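Local coordinates for ComZ (Thermus thermophilus, PDB 6QVI), which is a competence-associated pilin that probably serves as a DNA receptor at the pilus tip during natural transformation, at residues D104-T109 with T126-N131; G364-E369 with L383-D388; G417-D422 with Q446-P451. All blocks are in the same frame, centred on the assembly; numbering follows the deposited sequence.

Contact 1. Residues D104-T109 with T126-N131; sequences DDQLFT and TFRISN
Phe127 N donates to Phe108 O at 2.7 Å, the shortest hydrogen bond across this contact, and the carbonyl meets it almost head-on, with a C=O...N angle of 167°. Phe108 N returns a bond to Phe127 O, which makes Phe108 and Phe127 an antiparallel hydrogen-bonded pair; Leu107 with Arg128 and Thr109 with Thr126 are the non-hydrogen-bonded pairs on either side of it. Just before strand 107-109 begins, Gln106 O accepts from Ile129 N at 2.8 Å, the donor lying in the carbonyl plane. On the face that carries Leu107 and Arg128, the two side chains run side by side, and Leu107 CD2 rests 3.7 Å above the guanidinium plane, toward its rim. Arg128 reaches this place through a chain bent at chi2 and chi3, which also brings NH1 to 3.7 Å from Asp104 OD2, a long salt bridge with the two planes 54° apart. The other carboxylate oxygen of Asp104, OD1, accepts from Gln106 N and closes an Asx turn within a type I turn from Asp104 to Leu107. The Gln106 chain, extended beyond CG, crosses Arg128 at a slant and places its amide near Ser130 CB, with NE2 at the edge of the guanidinium; the Ser130 hydroxyl itself bonds to Lys515 O. On the other face Phe108 CD1 packs on Ile129 CD1 at 4.2 Å, while Phe127 meets Phe518 and touches Lys29. Strands 107-115 and 120-130 form a beta hairpin; with helix 12-40 against the face carrying Phe127, this is consistent with a pseudopilin-like domain.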
loop_
_atom_site.group_PDB
_atom_site.type_symbol
_atom_site.label_atom_id
_atom_site.label_comp_id
_atom_site.label_asym_id
_atom_site.label_seq_id
_atom_site.Cartn_x
_atom_site.Cartn_y
_atom_site.Cartn_z
ATOM N N ASP A 104 15.073 2.607 21.482
ATOM C CA ASP A 104 14.001 1.978 20.721
ATOM C C ASP A 104 12.907 3.003 20.421
ATOM O O ASP A 104 12.227 3.475 21.336
ATOM C CB ASP A 104 13.473 0.809 21.541
ATOM C CG ASP A 104 12.631 -0.150 20.750
ATOM O OD1 ASP A 104 11.919 0.301 19.829
ATOM O OD2 ASP A 104 12.648 -1.355 21.091
ATOM N N ASP A 105 12.703 3.315 19.140
ATOM C CA ASP A 105 11.717 4.307 18.722
ATOM C C ASP A 105 10.284 3.792 18.821
ATOM O O ASP A 105 9.365 4.460 18.324
ATOM C CB ASP A 105 11.998 4.778 17.289
ATOM C CG ASP A 105 11.957 3.633 16.274
ATOM O OD1 ASP A 105 11.683 3.909 15.080
ATOM O OD2 ASP A 105 12.192 2.456 16.663
ATOM N N GLN A 106 10.076 2.620 19.427
ATOM C CA GLN A 106 8.744 2.068 19.641
ATOM C C GLN A 106 8.330 2.066 21.113
ATOM O O GLN A 106 7.172 1.737 21.413
ATOM C CB GLN A 106 8.656 0.641 19.102
ATOM C CG GLN A 106 9.257 0.492 17.761
ATOM C CD GLN A 106 8.897 -0.833 17.158
ATOM O OE1 GLN A 106 8.391 -0.889 16.046
ATOM N NE2 GLN A 106 9.099 -1.907 17.915
ATOM N N LEU A 107 9.269 2.316 22.028
ATOM C CA LEU A 107 9.004 2.334 23.463
ATOM C C LEU A 107 8.638 3.743 23.905
ATOM O O LEU A 107 9.427 4.680 23.732
ATOM C CB LEU A 107 10.221 1.811 24.216
ATOM C CG LEU A 107 10.540 0.381 23.818
ATOM C CD1 LEU A 107 11.459 -0.263 24.828
ATOM C CD2 LEU A 107 9.201 -0.381 23.745
ATOM N N PHE A 108 7.453 3.885 24.490
ATOM C CA PHE A 108 7.014 5.169 25.011
ATOM C C PHE A 108 6.571 5.035 26.462
ATOM O O PHE A 108 5.934 4.045 26.844
ATOM C CB PHE A 108 5.866 5.725 24.168
ATOM C CG PHE A 108 6.213 5.924 22.728
ATOM C CD1 PHE A 108 6.142 4.859 21.835
ATOM C CD2 PHE A 108 6.592 7.170 22.253
ATOM C CE1 PHE A 108 6.466 5.016 20.519
ATOM C CE2 PHE A 108 6.915 7.332 20.907
ATOM C CZ PHE A 108 6.845 6.253 20.048
ATOM N N THR A 109 6.897 6.053 27.256
ATOM C CA THR A 109 6.487 6.139 28.665
ATOM C C THR A 109 5.551 7.326 28.822
ATOM O O THR A 109 5.901 8.462 28.465
ATOM C CB THR A 109 7.700 6.264 29.620
ATOM O OG1 THR A 109 8.588 5.119 29.472
ATOM C CG2 THR A 109 7.262 6.403 31.120
ATOM N N THR A 126 4.534 2.245 30.534
ATOM C CA THR A 126 5.380 2.080 29.372
ATOM C C THR A 126 4.660 1.226 28.335
ATOM O O THR A 126 4.243 0.095 28.628
ATOM C CB THR A 126 6.685 1.387 29.725
ATOM O OG1 THR A 126 7.441 2.229 30.591
ATOM C CG2 THR A 126 7.479 1.125 28.439
ATOM N N PHE A 127 4.612 1.733 27.106
ATOM C CA PHE A 127 4.003 1.033 25.992
ATOM C C PHE A 127 5.037 0.702 24.934
ATOM O O PHE A 127 6.035 1.400 24.772
ATOM C CB PHE A 127 2.904 1.847 25.345
ATOM C CG PHE A 127 1.975 2.442 26.288
ATOM C CD1 PHE A 127 2.291 3.624 26.928
ATOM C CD2 PHE A 127 0.763 1.827 26.545
ATOM C CE1 PHE A 127 1.407 4.194 27.817
ATOM C CE2 PHE A 127 -0.113 2.389 27.447
ATOM C CZ PHE A 127 0.208 3.579 28.074
ATOM N N ARG A 128 4.675 -0.228 24.083
ATOM C CA ARG A 128 5.456 -0.543 22.920
ATOM C C ARG A 128 4.412 -0.327 21.861
ATOM O O ARG A 128 3.388 -0.934 21.889
ATOM C CB ARG A 128 5.913 -1.968 22.938
ATOM C CG ARG A 128 5.815 -2.628 21.590
ATOM C CD ARG A 128 7.104 -3.308 21.215
ATOM N NE ARG A 128 7.612 -4.135 22.287
ATOM C CZ ARG A 128 8.896 -4.229 22.578
ATOM N NH1 ARG A 128 9.777 -3.544 21.865
ATOM N NH2 ARG A 128 9.292 -5.002 23.575
ATOM N N ILE A 129 4.669 0.576 20.943
ATOM C CA ILE A 129 3.713 0.949 19.913
ATOM C C ILE A 129 4.389 0.891 18.558
ATOM O O ILE A 129 5.405 1.561 18.335
ATOM C CB ILE A 129 3.125 2.351 20.120
ATOM C CG1 ILE A 129 2.602 2.500 21.554
ATOM C CG2 ILE A 129 2.045 2.641 19.070
ATOM C CD1 ILE A 129 2.043 3.874 21.776
ATOM N N SER A 130 3.802 0.118 17.633
ATOM C CA SER A 130 4.285 0.080 16.260
ATOM C C SER A 130 3.087 0.059 15.323
ATOM O O SER A 130 2.071 -0.580 15.622
ATOM C CB SER A 130 5.219 -1.119 16.064
ATOM O OG SER A 130 4.523 -2.348 16.166
ATOM N N ASN A 131 3.176 0.820 14.233
ATOM C CA ASN A 131 2.090 0.877 13.257
ATOM C C ASN A 131 2.284 -0.102 12.090
ATOM O O ASN A 131 3.372 -0.629 11.841
ATOM C CB ASN A 131 1.950 2.310 12.729
ATOM C CG ASN A 131 1.262 3.239 13.736
ATOM O OD1 ASN A 131 0.036 3.200 13.892
ATOM N ND2 ASN A 131 2.059 4.060 14.447
#

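Contact 2. Residues G364-E369 with L383-D388; sequences GQELLE and LNRPVD
The two backbones run parallel where Leu367 pairs with Asp388, held by two bonds, Asp388 N to Glu366 O and Leu368 N to Asp388 O, both 3.1 Å long. They differ in direction: Asp388 N stands well above the carbonyl plane of Glu366, whereas Leu368 N meets Asp388 O nearly end-on, at a C=O...N angle of 170°. Just before strand 387-388, Arg385 sends NH2 to Glu366 OE2, a salt bridge of 2.9 Å. The carboxylate oxygen sits at the edge of the guanidinium, close to its plane, and the two flat groups are turned 33° apart. Glu366 bends at chi2 (-42°), which carries its carboxylate back toward Arg385, and its other oxygen, OE1, is hydrogen-bonded to Thr362 OG1. Cutting Glu366 back to an alanine is likely to leave Arg385 NH2 without this salt-bridge mate and Thr362 OG1 without the OE1 bond, so that the guanidinium would be less firmly placed. The apolar part lies farther along, where Val387 CG2 packs against Leu368 CB at 3.6 Å and Leu368 CD2 meets Leu383 CD2 at 4.0 Å, the two leucines crossing at about a right angle. Leu367 CD1 is a plain neighbour of Asp388, whose carboxylate has an ionic partner in Arg197. In the surrounding sheet, strand 366-371 is flanked by 357-360 on one side and 387-392 on the other, and Val387 in turn bonds through its backbone to Asn418 and Leu420 on the next parallel strand, 419-421, and the loop leading into it.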
loop_
_atom_site.group_PDB
_atom_site.type_symbol
_atom_site.label_atom_id
_atom_site.label_comp_id
_atom_site.label_asym_id
_atom_site.label_seq_id
_atom_site.Cartn_x
_atom_site.Cartn_y
_atom_site.Cartn_z
ATOM N N GLY A 364 -16.884 2.922 -30.954
ATOM C CA GLY A 364 -15.969 3.941 -30.488
ATOM C C GLY A 364 -15.160 3.437 -29.320
ATOM O O GLY A 364 -14.086 2.822 -29.450
ATOM N N GLN A 365 -15.800 3.636 -28.169
ATOM C CA GLN A 365 -15.216 3.574 -26.836
ATOM C C GLN A 365 -15.854 2.431 -26.024
ATOM O O GLN A 365 -16.950 2.591 -25.490
ATOM C CB GLN A 365 -15.269 4.973 -26.180
ATOM C CG GLN A 365 -14.076 5.085 -25.288
ATOM C CD GLN A 365 -14.489 4.371 -24.077
ATOM O OE1 GLN A 365 -15.612 4.596 -23.637
ATOM N NE2 GLN A 365 -13.765 3.357 -23.664
ATOM N N GLU A 366 -15.256 1.240 -26.030
ATOM C CA GLU A 366 -15.836 0.052 -25.379
ATOM C C GLU A 366 -16.156 0.038 -23.895
ATOM O O GLU A 366 -15.890 0.968 -23.167
ATOM C CB GLU A 366 -15.026 -1.180 -25.709
ATOM C CG GLU A 366 -14.342 -1.130 -27.049
ATOM C CD GLU A 366 -15.217 -0.564 -28.120
ATOM O OE1 GLU A 366 -16.426 -0.570 -27.936
ATOM O OE2 GLU A 366 -14.694 -0.137 -29.157
ATOM N N LEU A 367 -16.722 -1.062 -23.438
ATOM C CA LEU A 367 -17.106 -1.148 -22.052
ATOM C C LEU A 367 -16.929 -2.536 -21.509
ATOM O O LEU A 367 -17.244 -3.508 -22.158
ATOM C CB LEU A 367 -18.544 -0.714 -21.902
ATOM C CG LEU A 367 -18.999 -0.654 -20.462
ATOM C CD1 LEU A 367 -17.990 0.173 -19.720
ATOM C CD2 LEU A 367 -20.372 -0.046 -20.314
ATOM N N LEU A 368 -16.419 -2.611 -20.296
ATOM C CA LEU A 368 -16.168 -3.856 -19.636
ATOM C C LEU A 368 -16.573 -3.661 -18.214
ATOM O O LEU A 368 -15.884 -3.031 -17.464
ATOM C CB LEU A 368 -14.695 -4.145 -19.719
ATOM C CG LEU A 368 -14.161 -5.015 -18.628
ATOM C CD1 LEU A 368 -15.156 -6.125 -18.473
ATOM C CD2 LEU A 368 -12.845 -5.564 -19.105
ATOM N N GLU A 369 -17.717 -4.191 -17.846
ATOM C CA GLU A 369 -18.208 -4.032 -16.507
ATOM C C GLU A 369 -17.902 -5.274 -15.751
ATOM O O GLU A 369 -17.971 -6.343 -16.302
ATOM C CB GLU A 369 -19.708 -3.830 -16.531
ATOM C CG GLU A 369 -20.225 -3.191 -17.802
ATOM C CD GLU A 369 -21.732 -3.219 -17.904
ATOM O OE1 GLU A 369 -22.241 -3.562 -18.974
ATOM O OE2 GLU A 369 -22.411 -2.894 -16.923
ATOM N N LEU A 383 -6.853 -7.795 -23.769
ATOM C CA LEU A 383 -7.813 -6.757 -24.123
ATOM C C LEU A 383 -7.161 -5.992 -25.246
ATOM O O LEU A 383 -6.132 -5.335 -25.041
ATOM C CB LEU A 383 -8.151 -5.821 -22.963
ATOM C CG LEU A 383 -8.848 -6.342 -21.737
ATOM C CD1 LEU A 383 -7.836 -6.996 -20.898
ATOM C CD2 LEU A 383 -9.398 -5.133 -21.025
ATOM N N ASN A 384 -7.741 -6.100 -26.430
ATOM C CA ASN A 384 -7.056 -5.659 -27.622
ATOM C C ASN A 384 -7.515 -4.303 -28.117
ATOM O O ASN A 384 -6.994 -3.835 -29.129
ATOM C CB ASN A 384 -7.235 -6.699 -28.717
ATOM C CG ASN A 384 -6.063 -6.760 -29.646
ATOM O OD1 ASN A 384 -5.712 -7.818 -30.161
ATOM N ND2 ASN A 384 -5.452 -5.605 -29.890
ATOM N N ARG A 385 -8.406 -3.621 -27.408
ATOM C CA ARG A 385 -8.849 -2.315 -27.871
ATOM C C ARG A 385 -9.116 -1.438 -26.658
ATOM O O ARG A 385 -9.372 -1.952 -25.564
ATOM C CB ARG A 385 -10.104 -2.423 -28.756
ATOM C CG ARG A 385 -9.925 -3.367 -29.944
ATOM C CD ARG A 385 -10.508 -2.828 -31.241
ATOM N NE ARG A 385 -11.670 -1.994 -31.003
ATOM C CZ ARG A 385 -12.066 -1.045 -31.838
ATOM N NH1 ARG A 385 -11.378 -0.822 -32.951
ATOM N NH2 ARG A 385 -13.133 -0.312 -31.555
ATOM N N PRO A 386 -9.040 -0.111 -26.811
ATOM C CA PRO A 386 -9.365 0.801 -25.705
ATOM C C PRO A 386 -10.719 0.487 -25.087
ATOM O O PRO A 386 -11.691 0.177 -25.791
ATOM C CB PRO A 386 -9.364 2.175 -26.375
ATOM C CG PRO A 386 -8.376 2.046 -27.466
ATOM C CD PRO A 386 -8.463 0.614 -27.961
ATOM N N VAL A 387 -10.761 0.514 -23.771
ATOM C CA VAL A 387 -11.947 0.111 -23.082
ATOM C C VAL A 387 -12.105 0.826 -21.770
ATOM O O VAL A 387 -11.169 1.020 -21.058
ATOM C CB VAL A 387 -11.835 -1.397 -22.859
ATOM C CG1 VAL A 387 -10.437 -1.738 -22.434
ATOM C CG2 VAL A 387 -12.837 -1.927 -21.869
ATOM N N ASP A 388 -13.318 1.241 -21.486
ATOM C CA ASP A 388 -13.669 1.924 -20.281
ATOM C C ASP A 388 -14.145 0.874 -19.334
ATOM O O ASP A 388 -14.779 -0.076 -19.753
ATOM C CB ASP A 388 -14.839 2.842 -20.547
ATOM C CG ASP A 388 -14.444 4.269 -20.627
ATOM O OD1 ASP A 388 -13.328 4.551 -21.090
ATOM O OD2 ASP A 388 -15.266 5.108 -20.243
#

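Contact 3. Residues G417-D422 with Q446-P451; sequences GNLLPD and QHVMAP
This is a mostly buried contact between strands 419-421 and 447-449, in what is probably the beta-solenoid domain, joined by a single backbone bridge, Leu419 with Val448, with side chains packed around it. The strand axes approach to 4.7 Å but diverge by 45°, so that pairing is confined to a short stretch. Leu419 supplies both backbone bonds: its N donates to His447 O, in the carbonyl plane, and its O accepts from Met449 N at 2.9 Å, nearly in line with the carbonyl (173°). Ahead of the bridge, Asn418 OD1 is gripped by two backbone amides at the start of the other strand. His447 N donates to it at 3.0 Å from above the amide carbonyl plane, and Gln446 N adds a weak bond. With CG beside its own backbone N (chi1 -73°), Asn418 turns its amide oxygen to these N-H groups, which probably helps to hold the chain where strand 447-449 begins. Val448 CG2 lies against Leu419 CB at 3.4 Å and also touches CD2, the side chains meeting at a slant. Farther on, Leu420 CD1 reaches Met449 CB at 3.7 Å, and Met449 SD comes to 3.5 Å from Pro421 CD, the methionine and proline side chains crossing at about a right angle. Beyond Met449 the chain turns a corner at Ala450. Leu419 and Pro421 pack on Tyr389 of strand 387-392, whose hydroxyl bonds to Met449 O, and His447 and Val448 touch Val465 and Leu466 of strand 465-467. Leu419 and Ala450 also reach Phe435 of strand 432-437.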
loop_
_atom_site.group_PDB
_atom_site.type_symbol
_atom_site.label_atom_id
_atom_site.label_comp_id
_atom_site.label_asym_id
_atom_site.label_seq_id
_atom_site.Cartn_x
_atom_site.Cartn_y
_atom_site.Cartn_z
ATOM N N GLY A 417 -4.743 -1.762 -25.607
ATOM C CA GLY A 417 -5.366 -0.471 -25.755
ATOM C C GLY A 417 -5.418 0.230 -24.409
ATOM O O GLY A 417 -4.907 -0.249 -23.403
ATOM N N ASN A 418 -6.015 1.412 -24.421
ATOM C CA ASN A 418 -6.167 2.155 -23.185
ATOM C C ASN A 418 -7.173 1.451 -22.280
ATOM O O ASN A 418 -8.076 0.741 -22.742
ATOM C CB ASN A 418 -6.630 3.573 -23.486
ATOM C CG ASN A 418 -5.537 4.420 -24.074
ATOM O OD1 ASN A 418 -4.365 4.041 -24.058
ATOM N ND2 ASN A 418 -5.916 5.562 -24.634
ATOM N N LEU A 419 -7.001 1.642 -20.975
ATOM C CA LEU A 419 -7.808 0.945 -19.976
ATOM C C LEU A 419 -8.083 1.949 -18.862
ATOM O O LEU A 419 -7.272 2.103 -17.943
ATOM C CB LEU A 419 -7.086 -0.279 -19.447
ATOM C CG LEU A 419 -7.817 -0.993 -18.318
ATOM C CD1 LEU A 419 -9.274 -1.243 -18.724
ATOM C CD2 LEU A 419 -7.117 -2.273 -17.903
ATOM N N LEU A 420 -9.218 2.630 -18.939
ATOM C CA LEU A 420 -9.558 3.650 -17.961
ATOM C C LEU A 420 -10.887 3.352 -17.292
ATOM O O LEU A 420 -11.722 2.621 -17.835
ATOM C CB LEU A 420 -9.606 5.050 -18.597
ATOM C CG LEU A 420 -8.316 5.689 -19.130
ATOM C CD1 LEU A 420 -7.151 5.398 -18.196
ATOM C CD2 LEU A 420 -7.982 5.230 -20.532
ATOM N N PRO A 421 -11.144 3.978 -16.170
ATOM C CA PRO A 421 -12.456 3.775 -15.583
ATOM C C PRO A 421 -13.415 4.673 -16.305
ATOM O O PRO A 421 -13.027 5.703 -16.808
ATOM C CB PRO A 421 -12.288 4.281 -14.166
ATOM C CG PRO A 421 -11.160 5.220 -14.238
ATOM C CD PRO A 421 -10.236 4.687 -15.273
ATOM N N ASP A 422 -14.676 4.295 -16.366
ATOM C CA ASP A 422 -15.633 5.138 -17.045
ATOM C C ASP A 422 -16.031 6.275 -16.150
ATOM O O ASP A 422 -16.580 6.074 -15.077
ATOM C CB ASP A 422 -16.890 4.386 -17.445
ATOM C CG ASP A 422 -18.097 5.280 -17.454
ATOM O OD1 ASP A 422 -18.009 6.400 -17.988
ATOM O OD2 ASP A 422 -19.124 4.882 -16.901
ATOM N N GLN A 446 -1.530 3.050 -24.185
ATOM C CA GLN A 446 -0.742 4.188 -23.741
ATOM C C GLN A 446 -1.055 4.566 -22.300
ATOM O O GLN A 446 -0.154 4.948 -21.551
ATOM C CB GLN A 446 -0.937 5.372 -24.696
ATOM C CG GLN A 446 0.115 5.315 -25.804
ATOM C CD GLN A 446 0.565 6.659 -26.374
ATOM O OE1 GLN A 446 1.484 6.683 -27.197
ATOM N NE2 GLN A 446 -0.059 7.767 -25.945
ATOM N N HIS A 447 -2.314 4.433 -21.884
ATOM C CA HIS A 447 -2.735 4.834 -20.552
ATOM C C HIS A 447 -3.613 3.728 -19.986
ATOM O O HIS A 447 -4.658 3.410 -20.557
ATOM C CB HIS A 447 -3.463 6.179 -20.601
ATOM C CG HIS A 447 -2.633 7.289 -21.191
ATOM N ND1 HIS A 447 -1.253 7.278 -21.180
ATOM C CD2 HIS A 447 -2.989 8.429 -21.832
ATOM C CE1 HIS A 447 -0.794 8.366 -21.769
ATOM N NE2 HIS A 447 -1.826 9.084 -22.174
ATOM N N VAL A 448 -3.185 3.117 -18.882
ATOM C CA VAL A 448 -4.059 2.221 -18.141
ATOM C C VAL A 448 -4.003 2.624 -16.672
ATOM O O VAL A 448 -2.942 2.967 -16.141
ATOM C CB VAL A 448 -3.677 0.745 -18.365
ATOM C CG1 VAL A 448 -2.235 0.591 -18.230
ATOM C CG2 VAL A 448 -4.367 -0.152 -17.373
ATOM N N MET A 449 -5.159 2.615 -16.032
ATOM C CA MET A 449 -5.306 3.154 -14.694
ATOM C C MET A 449 -5.875 2.027 -13.848
ATOM O O MET A 449 -7.083 1.762 -13.865
ATOM C CB MET A 449 -6.163 4.416 -14.739
ATOM C CG MET A 449 -6.795 4.848 -13.449
ATOM S SD MET A 449 -7.598 6.462 -13.696
ATOM C CE MET A 449 -6.213 7.533 -14.040
ATOM N N ALA A 450 -4.979 1.322 -13.176
ATOM C CA ALA A 450 -5.364 0.159 -12.404
ATOM C C ALA A 450 -4.227 -0.246 -11.479
ATOM O O ALA A 450 -3.061 -0.112 -11.856
ATOM C CB ALA A 450 -5.707 -0.987 -13.359
ATOM N N PRO A 451 -4.504 -0.761 -10.282
ATOM C CA PRO A 451 -3.438 -1.404 -9.510
ATOM C C PRO A 451 -3.249 -2.793 -10.098
ATOM O O PRO A 451 -4.221 -3.468 -10.449
ATOM C CB PRO A 451 -3.992 -1.458 -8.087
ATOM C CG PRO A 451 -5.452 -1.576 -8.289
ATOM C CD PRO A 451 -5.789 -0.792 -9.564
#

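How the contacts relate
From the N terminus, helix 12-40 comes first and then contact 1, whose segments enclose 16 residues of the hairpin in what is probably the pseudopilin-like domain. The chain then enters the probable beta-solenoid, where contact 2 closes over 13 intervening residues and contact 3 over 23. The three follow in series; none nests within or crosses another. Contact 1 stands apart, its centre about 50 Å from that of contact 2 and 42 Å from that of contact 3, on the opposite side of the chain's centre. Contacts 2 and 3 touch. Strands 366-371, 387-392 and 419-421 are neighbours in one sheet, and contact 3 ties its edge strand 419-421 to 447-449, which belongs with 465-467 to another.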